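Nitrogenase molybdenum-iron protein alpha chain (PDB 4WES) forms part of the molybdenum-iron component of nitrogenase, which reduces dinitrogen to ammonium at an iron-molybdenum-sulfur cluster with bound homocitrate. Local coordinates at residues G86-S91 / H482-N487; K466-I471 / L477-H482; P458-A463 / H501-G506. All coordinates share one frame; numbering follows the deposited sequence.

Interaction 1 (G86-S91 / H482-N487). With HCA (3-hydroxy-3-carboxy-adipic acid), chain E; ICS (iron-sulfur-molybdenum cluster with interstitial carbon), chain F.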
loop_
_atom_site.group_PDB
_atom_site.type_symbol
_atom_site.label_atom_id
_atom_site.label_comp_id
_atom_site.label_asym_id
_atom_site.label_seq_id
_atom_site.Cartn_x
_atom_site.Cartn_y
_atom_site.Cartn_z
ATOM N N GLY A 86 -0.649 -24.324 1.696
ATOM C CA GLY A 86 0.263 -24.167 2.814
ATOM C C GLY A 86 1.510 -25.009 2.712
ATOM O O GLY A 86 2.544 -24.668 3.273
ATOM N N ARG A 87 1.421 -26.146 2.024
ATOM C CA ARG A 87 2.579 -27.001 1.751
ATOM C C ARG A 87 3.014 -26.694 0.316
ATOM O O ARG A 87 2.238 -26.825 -0.629
ATOM C CB ARG A 87 2.263 -28.462 1.950
ATOM C CG ARG A 87 3.449 -29.364 1.663
ATOM C CD ARG A 87 3.267 -30.723 2.247
ATOM N NE ARG A 87 4.290 -31.681 1.852
ATOM C CZ ARG A 87 4.213 -32.488 0.791
ATOM N NH1 ARG A 87 5.149 -33.382 0.577
ATOM N NH2 ARG A 87 3.190 -32.400 -0.063
ATOM N N ARG A 88 4.276 -26.264 0.186
ATOM C CA ARG A 88 4.764 -25.568 -0.980
ATOM C C ARG A 88 5.353 -26.467 -2.072
ATOM O O ARG A 88 6.384 -26.130 -2.661
ATOM C CB ARG A 88 5.764 -24.512 -0.538
ATOM C CG ARG A 88 5.164 -23.440 0.368
ATOM C CD ARG A 88 6.212 -22.494 0.902
ATOM N NE ARG A 88 6.914 -21.842 -0.194
ATOM C CZ ARG A 88 8.173 -22.046 -0.598
ATOM N NH1 ARG A 88 8.600 -21.498 -1.734
ATOM N NH2 ARG A 88 9.011 -22.796 0.091
ATOM N N PHE A 89 4.658 -27.557 -2.408
ATOM C CA PHE A 89 5.056 -28.296 -3.598
ATOM C C PHE A 89 4.789 -27.426 -4.822
ATOM O O PHE A 89 3.696 -26.913 -5.016
ATOM C CB PHE A 89 4.328 -29.644 -3.706
ATOM C CG PHE A 89 2.842 -29.637 -3.433
ATOM C CD1 PHE A 89 1.928 -29.413 -4.435
ATOM C CD2 PHE A 89 2.389 -29.895 -2.167
ATOM C CE1 PHE A 89 0.562 -29.441 -4.177
ATOM C CE2 PHE A 89 1.055 -29.955 -1.892
ATOM C CZ PHE A 89 0.129 -29.719 -2.878
ATOM N N LYS A 90 5.795 -27.258 -5.670
ATOM C CA LYS A 90 5.637 -26.429 -6.863
ATOM C C LYS A 90 5.301 -27.292 -8.079
ATOM O O LYS A 90 5.804 -28.407 -8.225
ATOM C CB LYS A 90 6.873 -25.570 -7.115
ATOM C CG LYS A 90 7.120 -24.474 -6.074
ATOM C CD LYS A 90 8.241 -23.533 -6.531
ATOM C CE LYS A 90 8.436 -22.375 -5.569
ATOM N NZ LYS A 90 9.498 -21.469 -6.009
ATOM N N SER A 91 4.460 -26.746 -8.938
ATOM C CA SER A 91 3.983 -27.441 -10.145
ATOM C C SER A 91 3.943 -26.499 -11.313
ATOM O O SER A 91 3.675 -25.302 -11.167
ATOM C CB SER A 91 2.570 -27.992 -9.941
ATOM O OG SER A 91 2.530 -28.879 -8.839
ATOM N N HIS A 482 10.251 -26.952 7.078
ATOM C CA HIS A 482 9.173 -27.463 6.247
ATOM C C HIS A 482 8.929 -26.503 5.074
ATOM O O HIS A 482 9.143 -26.834 3.904
ATOM C CB HIS A 482 7.850 -27.675 6.992
ATOM C CG HIS A 482 7.871 -28.471 8.252
ATOM N ND1 HIS A 482 7.221 -29.686 8.383
ATOM C CD2 HIS A 482 8.316 -28.136 9.494
ATOM C CE1 HIS A 482 7.259 -30.046 9.653
ATOM N NE2 HIS A 482 7.927 -29.129 10.344
ATOM N N SER A 483 8.499 -25.291 5.395
ATOM C CA SER A 483 8.126 -24.305 4.396
ATOM C C SER A 483 9.277 -23.505 3.831
ATOM O O SER A 483 9.084 -22.701 2.899
ATOM C CB SER A 483 7.140 -23.297 4.962
ATOM O OG SER A 483 7.828 -22.434 5.887
ATOM N N TYR A 484 10.455 -23.646 4.442
ATOM C CA TYR A 484 11.634 -22.893 4.011
ATOM C C TYR A 484 11.445 -21.390 4.141
ATOM O O TYR A 484 12.120 -20.615 3.480
ATOM C CB TYR A 484 12.075 -23.248 2.600
ATOM C CG TYR A 484 12.388 -24.696 2.317
ATOM C CD1 TYR A 484 12.769 -25.584 3.305
ATOM C CD2 TYR A 484 12.396 -25.159 1.003
ATOM C CE1 TYR A 484 13.148 -26.874 3.009
ATOM C CE2 TYR A 484 12.773 -26.455 0.699
ATOM C CZ TYR A 484 13.184 -27.300 1.702
ATOM O OH TYR A 484 13.639 -28.592 1.448
ATOM N N ASP A 485 10.533 -20.956 5.026
ATOM C CA ASP A 485 10.214 -19.545 5.123
ATOM C C ASP A 485 9.946 -18.952 3.749
ATOM O O ASP A 485 10.265 -17.820 3.441
ATOM C CB ASP A 485 11.310 -18.780 5.869
ATOM C CG ASP A 485 11.288 -19.090 7.351
ATOM O OD1 ASP A 485 12.205 -19.813 7.825
ATOM O OD2 ASP A 485 10.352 -18.627 8.063
ATOM N N TYR A 486 9.266 -19.735 2.885
ATOM C CA TYR A 486 8.707 -19.196 1.652
ATOM C C TYR A 486 9.823 -18.879 0.640
ATOM O O TYR A 486 9.639 -18.033 -0.223
ATOM C CB TYR A 486 7.725 -17.985 1.927
ATOM C CG TYR A 486 6.980 -18.280 3.204
ATOM C CD1 TYR A 486 6.153 -19.376 3.312
ATOM C CD2 TYR A 486 7.210 -17.547 4.358
ATOM C CE1 TYR A 486 5.595 -19.758 4.482
ATOM C CE2 TYR A 486 6.652 -17.923 5.569
ATOM C CZ TYR A 486 5.876 -19.042 5.637
ATOM O OH TYR A 486 5.371 -19.417 6.868
ATOM N N ASN A 487 10.896 -19.654 0.748
ATOM C CA ASN A 487 12.062 -19.598 -0.120
ATOM C C ASN A 487 12.313 -20.962 -0.783
ATOM O O ASN A 487 11.572 -21.917 -0.607
ATOM C CB ASN A 487 13.302 -19.212 0.694
ATOM C CG ASN A 487 13.156 -17.874 1.359
ATOM O OD1 ASN A 487 12.823 -16.878 0.714
ATOM N ND2 ASN A 487 13.357 -17.838 2.688
HETATM C C1 HCA E . 1.747 -31.329 7.619
HETATM C C2 HCA E . 2.299 -30.281 6.649
HETATM C C3 HCA E . 3.568 -29.587 7.138
HETATM C C4 HCA E . 3.270 -28.474 8.162
HETATM C C5 HCA E . 4.560 -27.664 8.382
HETATM C C6 HCA E . 4.702 -26.837 9.624
HETATM C C7 HCA E . 4.272 -28.943 5.941
HETATM O O1 HCA E . 2.507 -31.854 8.444
HETATM O O2 HCA E . 0.549 -31.642 7.524
HETATM O O3 HCA E . 5.260 -25.701 9.518
HETATM O O4 HCA E . 4.291 -27.292 10.714
HETATM O O5 HCA E . 5.483 -29.212 5.776
HETATM O O6 HCA E . 3.638 -28.149 5.233
HETATM O O7 HCA E . 4.440 -30.523 7.752
HETATM FE FE1 ICS F . 9.145 -36.825 4.090
HETATM MO MO1 ICS F . 6.316 -31.039 6.720
HETATM FE FE2 ICS F . 7.020 -35.831 5.341
HETATM FE FE3 ICS F . 8.268 -34.377 3.477
HETATM FE FE4 ICS F . 9.453 -34.878 5.801
HETATM FE FE5 ICS F . 8.397 -32.747 6.805
HETATM FE FE6 ICS F . 5.986 -33.668 6.287
HETATM FE FE7 ICS F . 7.219 -32.245 4.507
HETATM C CX ICS F . 7.770 -33.984 5.383
HETATM S S1A ICS F . 8.690 -36.977 6.344
HETATM S S1B ICS F . 6.647 -32.796 8.228
HETATM S S2A ICS F . 7.156 -36.351 3.134
HETATM S S2B ICS F . 5.006 -35.620 6.265
HETATM S S3A ICS F . 10.389 -33.625 7.393
HETATM S S3B ICS F . 5.040 -32.103 5.025
HETATM S S4A ICS F . 10.446 -34.951 3.734
HETATM S S4B ICS F . 8.411 -30.798 5.701
HETATM S S5A ICS F . 7.727 -32.508 2.379
HETATM O O HOH W 1 6.014 -26.269 2.463
#
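Arg88 reaches across to the 482-487 turn and grips two backbone carbonyls. Its NH2 gives a hydrogen bond of 2.8 Å to Asn487 O and a weak one to Ser483 O. This NH2 sits in the Asn487 carbonyl plane, while Asn487 O lies 24° out of the guanidinium plane. Arg88 NH1 adds a weak bond to the same Asn487 O. The bend at CG-CD (chi3 58°) brings the guanidinium against the turn, where Tyr486 CA sits 3.6 Å above the centre of one face. The Tyr486 ring stands nearly perpendicular to this group and offers its edge to the aliphatic chain, CD1 to Arg88 CD at 3.9 Å. Nearer the cofactor, His482 ND1 binds molybdenum at 2.3 Å, while the extended chain of Arg87 brings NH1 to 3.3 Å from cluster sulfur S5A. Behind these, the ST turn of Ser483 OG and Asp485 N shapes the loop, and a water accepts from Arg88 backbone N and weakly bridges to His482 O. Glu455 of the beta chain salt-bridges Arg88 NH1, so that carboxylate and two carbonyl dipoles probably balance the buried charge, while Arg87, beside S5A, would be expected to stabilise negative charge on the cluster sulfurs.

Interaction 2 (K466-I471 / L477-H482). With HCA (3-hydroxy-3-carboxy-adipic acid), chain E; ICS (iron-sulfur-molybdenum cluster with interstitial carbon), chain F.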
loop_
_atom_site.group_PDB
_atom_site.type_symbol
_atom_site.label_atom_id
_atom_site.label_comp_id
_atom_site.label_asym_id
_atom_site.label_seq_id
_atom_site.Cartn_x
_atom_site.Cartn_y
_atom_site.Cartn_z
ATOM N N LYS A 466 4.492 -23.681 13.847
ATOM C CA LYS A 466 3.915 -23.598 15.193
ATOM C C LYS A 466 4.984 -23.265 16.220
ATOM O O LYS A 466 4.686 -22.592 17.216
ATOM C CB LYS A 466 3.164 -24.870 15.563
ATOM C CG LYS A 466 2.014 -25.168 14.590
ATOM C CD LYS A 466 1.115 -26.314 15.020
ATOM C CE LYS A 466 1.779 -27.641 15.252
ATOM N NZ LYS A 466 2.472 -28.170 14.046
ATOM N N GLU A 467 6.207 -23.721 16.012
ATOM C CA GLU A 467 7.298 -23.439 16.925
ATOM C C GLU A 467 7.982 -22.124 16.638
ATOM O O GLU A 467 8.558 -21.507 17.555
ATOM C CB GLU A 467 8.338 -24.556 16.874
ATOM C CG GLU A 467 7.839 -25.976 17.127
ATOM C CD GLU A 467 7.454 -26.757 15.876
ATOM O OE1 GLU A 467 7.183 -26.128 14.816
ATOM O OE2 GLU A 467 7.448 -28.020 15.973
ATOM N N LYS A 468 7.986 -21.684 15.384
ATOM C CA LYS A 468 8.884 -20.597 14.943
ATOM C C LYS A 468 8.775 -19.367 15.871
ATOM O O LYS A 468 9.792 -18.868 16.350
ATOM C CB LYS A 468 8.548 -20.147 13.518
ATOM C CG LYS A 468 9.453 -19.017 13.049
ATOM C CD LYS A 468 9.044 -18.459 11.691
ATOM C CE LYS A 468 9.921 -17.332 11.208
ATOM N NZ LYS A 468 11.200 -17.795 10.620
ATOM N N PHE A 469 7.569 -18.859 16.035
ATOM C CA PHE A 469 7.408 -17.606 16.772
ATOM C C PHE A 469 7.576 -17.794 18.289
ATOM O O PHE A 469 7.962 -16.851 18.971
ATOM C CB PHE A 469 6.108 -16.904 16.394
ATOM C CG PHE A 469 6.031 -16.605 14.934
ATOM C CD1 PHE A 469 6.912 -15.704 14.342
ATOM C CD2 PHE A 469 5.073 -17.214 14.131
ATOM C CE1 PHE A 469 6.883 -15.460 12.983
ATOM C CE2 PHE A 469 5.036 -16.959 12.780
ATOM C CZ PHE A 469 5.929 -16.099 12.207
ATOM N N VAL A 470 7.287 -18.984 18.792
ATOM C CA VAL A 470 7.554 -19.275 20.200
ATOM C C VAL A 470 9.033 -19.095 20.465
ATOM O O VAL A 470 9.442 -18.463 21.445
ATOM C CB VAL A 470 7.119 -20.732 20.552
ATOM C CG1 VAL A 470 7.561 -21.137 21.945
ATOM C CG2 VAL A 470 5.614 -20.894 20.385
ATOM N N ILE A 471 9.855 -19.668 19.592
ATOM C CA ILE A 471 11.298 -19.619 19.738
ATOM C C ILE A 471 11.784 -18.147 19.570
ATOM O O ILE A 471 12.591 -17.640 20.359
ATOM C CB ILE A 471 11.977 -20.533 18.685
ATOM C CG1 ILE A 471 11.597 -21.990 18.927
ATOM C CG2 ILE A 471 13.496 -20.334 18.706
ATOM C CD1 ILE A 471 11.797 -22.875 17.690
ATOM N N LEU A 477 16.818 -17.281 16.892
ATOM C CA LEU A 477 16.417 -17.474 15.517
ATOM C C LEU A 477 15.794 -18.845 15.300
ATOM O O LEU A 477 16.339 -19.864 15.733
ATOM C CB LEU A 477 17.644 -17.364 14.613
ATOM C CG LEU A 477 17.382 -17.548 13.125
ATOM C CD1 LEU A 477 16.548 -16.418 12.562
ATOM C CD2 LEU A 477 18.690 -17.697 12.359
ATOM N N SER A 478 14.661 -18.856 14.581
ATOM C CA SER A 478 14.081 -20.112 14.137
ATOM C C SER A 478 13.765 -20.049 12.663
ATOM O O SER A 478 12.874 -19.308 12.259
ATOM C CB SER A 478 12.811 -20.465 14.934
ATOM O OG SER A 478 12.263 -21.691 14.486
ATOM N N LYS A 479 14.463 -20.833 11.861
ATOM C CA LYS A 479 14.133 -20.972 10.448
ATOM C C LYS A 479 13.353 -22.248 10.243
ATOM O O LYS A 479 13.657 -23.303 10.817
ATOM C CB LYS A 479 15.394 -20.919 9.581
ATOM C CG LYS A 479 16.014 -19.510 9.495
ATOM C CD LYS A 479 15.088 -18.493 8.884
ATOM C CE LYS A 479 15.683 -17.126 8.621
ATOM N NZ LYS A 479 14.678 -16.259 7.948
ATOM N N GLN A 480 12.330 -22.153 9.397
ATOM C CA GLN A 480 11.426 -23.262 9.121
ATOM C C GLN A 480 12.044 -24.248 8.111
ATOM O O GLN A 480 12.402 -23.876 6.995
ATOM C CB GLN A 480 10.145 -22.727 8.516
ATOM C CG GLN A 480 9.365 -21.796 9.426
ATOM C CD GLN A 480 8.067 -21.371 8.795
ATOM O OE1 GLN A 480 7.147 -22.184 8.613
ATOM N NE2 GLN A 480 7.973 -20.108 8.394
ATOM N N LEU A 481 12.130 -25.519 8.512
ATOM C CA LEU A 481 12.624 -26.546 7.598
ATOM C C LEU A 481 11.521 -27.264 6.829
ATOM O O LEU A 481 11.844 -28.121 5.998
ATOM C CB LEU A 481 13.554 -27.542 8.299
ATOM C CG LEU A 481 14.950 -27.023 8.558
ATOM C CD1 LEU A 481 15.794 -28.107 9.221
ATOM C CD2 LEU A 481 15.655 -26.524 7.303
ATOM N N HIS A 482 10.251 -26.952 7.078
ATOM C CA HIS A 482 9.173 -27.463 6.247
ATOM C C HIS A 482 8.929 -26.503 5.074
ATOM O O HIS A 482 9.143 -26.834 3.904
ATOM C CB HIS A 482 7.850 -27.675 6.992
ATOM C CG HIS A 482 7.871 -28.471 8.252
ATOM N ND1 HIS A 482 7.221 -29.686 8.383
ATOM C CD2 HIS A 482 8.316 -28.136 9.494
ATOM C CE1 HIS A 482 7.259 -30.046 9.653
ATOM N NE2 HIS A 482 7.927 -29.129 10.344
HETATM C C1 HCA E . 1.747 -31.329 7.619
HETATM C C2 HCA E . 2.299 -30.281 6.649
HETATM C C3 HCA E . 3.568 -29.587 7.138
HETATM C C4 HCA E . 3.270 -28.474 8.162
HETATM C C5 HCA E . 4.560 -27.664 8.382
HETATM C C6 HCA E . 4.702 -26.837 9.624
HETATM C C7 HCA E . 4.272 -28.943 5.941
HETATM O O1 HCA E . 2.507 -31.854 8.444
HETATM O O2 HCA E . 0.549 -31.642 7.524
HETATM O O3 HCA E . 5.260 -25.701 9.518
HETATM O O4 HCA E . 4.291 -27.292 10.714
HETATM O O5 HCA E . 5.483 -29.212 5.776
HETATM O O6 HCA E . 3.638 -28.149 5.233
HETATM O O7 HCA E . 4.440 -30.523 7.752
HETATM FE FE1 ICS F . 9.145 -36.825 4.090
HETATM MO MO1 ICS F . 6.316 -31.039 6.720
HETATM FE FE2 ICS F . 7.020 -35.831 5.341
HETATM FE FE3 ICS F . 8.268 -34.377 3.477
HETATM FE FE4 ICS F . 9.453 -34.878 5.801
HETATM FE FE5 ICS F . 8.397 -32.747 6.805
HETATM FE FE6 ICS F . 5.986 -33.668 6.287
HETATM FE FE7 ICS F . 7.219 -32.245 4.507
HETATM C CX ICS F . 7.770 -33.984 5.383
HETATM S S1A ICS F . 8.690 -36.977 6.344
HETATM S S1B ICS F . 6.647 -32.796 8.228
HETATM S S2A ICS F . 7.156 -36.351 3.134
HETATM S S2B ICS F . 5.006 -35.620 6.265
HETATM S S3A ICS F . 10.389 -33.625 7.393
HETATM S S3B ICS F . 5.040 -32.103 5.025
HETATM S S4A ICS F . 10.446 -34.951 3.734
HETATM S S4B ICS F . 8.411 -30.798 5.701
HETATM S S5A ICS F . 7.727 -32.508 2.379
HETATM O O HOH W 2 8.561 -28.969 13.095
HETATM O O HOH W 3 13.419 -16.000 10.974
HETATM O O HOH W 4 11.913 -15.594 8.484
#
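The amide of Gln480 lies against the Lys468 chain, which crosses the Gln480 side chain at about a right angle and brings Lys468 CD to 3.8 Å from Gln480 NE2; that amide nitrogen bonds to Tyr486 OH. The imidazole of His482 has homocitrate C5 over one face, 3.3 Å above the plane and offset toward the rim. At its edge, in the ring plane, lies a water that accepts from His482 NE2 over 2.8 Å and donates to Glu467 OE2. With ND1 on molybdenum, the water at NE2 and homocitrate over one face help fix the ring's rotation. Another flat group, the Phe469 ring, has CD of its neighbour Lys468 over the rim of one face.

Lys468 carries most of the polar contact. Its chain runs straight to CE and turns only at the CD-CE bond (chi4 80°), which sets Lys468 NZ 2.8 Å from Ser478 O, hydrogen-bonded nearly along the C=O axis. Two waters, one held only weakly by Lys479 NZ, bridge the ammonium groups of Lys468 and Lys479, whose NZ atoms stand 4.6 Å apart, and the salt bridge from Lys468 to Asp485 probably eases their repulsion. Beside this polar cluster Ile471 adds apolar packing, its CB, CG2 and CD1 each 3.8 Å from Ser478 CB. Ser478 OG is hydrogen-bonded to Phe461 O.

Helix 465-473 thus folds back on the loop that follows it, Lys468 and Ser478 lying opposite each other. Met449 of helix 446-456 packs against Val470 and Ile471. The 477-482 segment makes backbone hydrogen bonds to Phe461 and Ala463, alongside strand 460-462, and Leu477 and Leu481 reach helix 492-507.

Interaction 3 (P458-A463 / H501-G506)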
loop_
_atom_site.group_PDB
_atom_site.type_symbol
_atom_site.label_atom_id
_atom_site.label_comp_id
_atom_site.label_asym_id
_atom_site.label_seq_id
_atom_site.Cartn_x
_atom_site.Cartn_y
_atom_site.Cartn_z
ATOM N N PRO A 458 20.784 -22.440 22.364
ATOM C CA PRO A 458 21.286 -22.580 21.002
ATOM C C PRO A 458 21.228 -21.273 20.234
ATOM O O PRO A 458 20.376 -20.400 20.512
ATOM C CB PRO A 458 20.316 -23.598 20.378
ATOM C CG PRO A 458 19.028 -23.326 21.097
ATOM C CD PRO A 458 19.452 -23.037 22.534
ATOM N N ASP A 459 22.076 -21.144 19.216
ATOM C CA ASP A 459 22.002 -19.968 18.337
ATOM C C ASP A 459 20.825 -19.997 17.367
ATOM O O ASP A 459 20.418 -18.960 16.875
ATOM C CB ASP A 459 23.281 -19.830 17.539
ATOM C CG ASP A 459 24.478 -19.569 18.405
ATOM O OD1 ASP A 459 24.585 -18.451 18.920
ATOM O OD2 ASP A 459 25.275 -20.479 18.647
ATOM N N MET A 460 20.340 -21.188 17.055
ATOM C CA MET A 460 19.262 -21.322 16.101
ATOM C C MET A 460 18.525 -22.622 16.375
ATOM O O MET A 460 19.108 -23.602 16.811
ATOM C CB MET A 460 19.819 -21.283 14.670
ATOM C CG MET A 460 20.709 -22.456 14.314
ATOM S SD MET A 460 21.790 -22.234 12.904
ATOM C CE MET A 460 23.149 -21.389 13.702
ATOM N N PHE A 461 17.219 -22.634 16.059
ATOM C CA PHE A 461 16.385 -23.808 16.294
ATOM C C PHE A 461 15.475 -23.944 15.085
ATOM O O PHE A 461 14.577 -23.151 14.894
ATOM C CB PHE A 461 15.613 -23.675 17.617
ATOM C CG PHE A 461 15.112 -24.976 18.184
ATOM C CD1 PHE A 461 15.337 -25.295 19.519
ATOM C CD2 PHE A 461 14.405 -25.891 17.399
ATOM C CE1 PHE A 461 14.900 -26.478 20.024
ATOM C CE2 PHE A 461 13.979 -27.098 17.917
ATOM C CZ PHE A 461 14.231 -27.381 19.235
ATOM N N PHE A 462 15.777 -24.950 14.258
ATOM C CA PHE A 462 15.008 -25.197 13.029
ATOM C C PHE A 462 13.779 -26.033 13.369
ATOM O O PHE A 462 13.910 -27.086 13.995
ATOM C CB PHE A 462 15.866 -25.943 12.016
ATOM C CG PHE A 462 17.073 -25.198 11.539
ATOM C CD1 PHE A 462 18.303 -25.369 12.143
ATOM C CD2 PHE A 462 16.976 -24.328 10.489
ATOM C CE1 PHE A 462 19.413 -24.695 11.707
ATOM C CE2 PHE A 462 18.089 -23.639 10.041
ATOM C CZ PHE A 462 19.303 -23.798 10.655
ATOM N N ALA A 463 12.610 -25.608 12.882
ATOM C CA ALA A 463 11.377 -26.340 13.177
ATOM C C ALA A 463 10.307 -25.993 12.142
ATOM O O ALA A 463 10.632 -25.935 10.933
ATOM C CB ALA A 463 10.955 -26.117 14.647
ATOM N N HIS A 501 22.482 -18.079 2.526
ATOM C CA HIS A 501 22.250 -16.644 2.607
ATOM C C HIS A 501 21.081 -16.322 3.497
ATOM O O HIS A 501 21.103 -15.320 4.222
ATOM C CB HIS A 501 22.147 -15.991 1.231
ATOM C CG HIS A 501 23.473 -15.758 0.597
ATOM N ND1 HIS A 501 24.420 -14.912 1.140
ATOM C CD2 HIS A 501 24.038 -16.333 -0.491
ATOM C CE1 HIS A 501 25.498 -14.944 0.374
ATOM N NE2 HIS A 501 25.306 -15.821 -0.601
ATOM N N GLU A 502 20.010 -17.109 3.420
ATOM C CA GLU A 502 18.891 -16.886 4.299
ATOM C C GLU A 502 19.285 -17.060 5.763
ATOM O O GLU A 502 18.788 -16.340 6.654
ATOM C CB GLU A 502 17.708 -17.769 3.909
ATOM C CG GLU A 502 17.025 -17.284 2.643
ATOM C CD GLU A 502 16.257 -15.974 2.792
ATOM O OE1 GLU A 502 15.809 -15.695 3.871
ATOM O OE2 GLU A 502 16.051 -15.307 1.761
ATOM N N LEU A 503 20.118 -18.048 6.045
ATOM C CA LEU A 503 20.529 -18.345 7.398
ATOM C C LEU A 503 21.407 -17.236 7.963
ATOM O O LEU A 503 21.174 -16.744 9.088
ATOM C CB LEU A 503 21.200 -19.698 7.471
ATOM C CG LEU A 503 21.565 -20.166 8.895
ATOM C CD1 LEU A 503 20.385 -20.103 9.827
ATOM C CD2 LEU A 503 22.137 -21.571 8.804
ATOM N N VAL A 504 22.403 -16.822 7.198
ATOM C CA VAL A 504 23.245 -15.682 7.608
ATOM C C VAL A 504 22.375 -14.455 7.801
ATOM O O VAL A 504 22.487 -13.738 8.816
ATOM C CB VAL A 504 24.350 -15.422 6.548
ATOM C CG1 VAL A 504 25.071 -14.113 6.870
ATOM C CG2 VAL A 504 25.296 -16.572 6.496
ATOM N N ASN A 505 21.468 -14.173 6.863
ATOM C CA ASN A 505 20.614 -13.006 7.004
ATOM C C ASN A 505 19.804 -13.061 8.312
ATOM O O ASN A 505 19.556 -12.034 8.955
ATOM C CB ASN A 505 19.676 -12.875 5.802
ATOM C CG ASN A 505 20.362 -12.382 4.556
ATOM O OD1 ASN A 505 21.535 -12.051 4.592
ATOM N ND2 ASN A 505 19.611 -12.307 3.454
ATOM N N GLY A 506 19.325 -14.257 8.675
ATOM C CA GLY A 506 18.584 -14.405 9.911
ATOM C C GLY A 506 19.415 -14.122 11.145
ATOM O O GLY A 506 18.990 -13.379 12.042
#
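Leu503 projects from helix 492-507 toward strand 460-462 and supplies the helix's whole share of this contact. From CB the chain leaves with CG anti to the backbone N (chi1 -175°), carrying the isopropyl fork to two strand residues. Leu503 CD1 touches the end of the Phe462 ring, 3.9 Å from Phe462 CZ, and lies 4.0 Å from the sulfur SD of Met460. Leu503 CD2 meets the same two atoms slightly farther off, at 4.1 Å from Phe462 CZ and 4.2 Å from Met460 SD. Both strand side chains cross the leucine at about a right angle, and its methyls meet Phe462 at CZ and Met460 at SD.

Met460 and Phe462, two residues apart on the strand, present their side chains on the same face of the sheet. Within that pair Met460 SD comes to 3.7 Å of Phe462 CZ, making one joint apolar surface for the leucine. The backbones stay well separated, Met460 CA and Leu503 CA being 9.3 Å apart. Leu334 of helix 306-334 also packs on Leu503.

Phe461, between Met460 and Phe462, packs instead on helix 446-456, and the strand pairs with 338-343 in a mainly parallel sheet. Helices on both faces of a largely parallel sheet give the three-layer alpha/beta arrangement, as in the Rossmann-like domains of nitrogenase component 1.

From the N terminus, residues 86-91 come first and wait almost four hundred residues for their partner, so interaction 1 closes a loop spanning most of the chain. Strand 460-462 follows and opens interaction 3, which is completed only at helix 492-507. Between these ends, interaction 2 closes a short turn from helix 465-473 back to 477-482, and lies within the spans of both others. Interactions 1 and 3 cross, since 482-487 falls between the segments of interaction 3. His482 belongs to interactions 1 and 2, and Asp485 OD1 probably accepts from Gln480 N. Together they tie the cofactor-bearing loops to the outermost strand, 460-462, of the five-stranded mixed sheet and its helices.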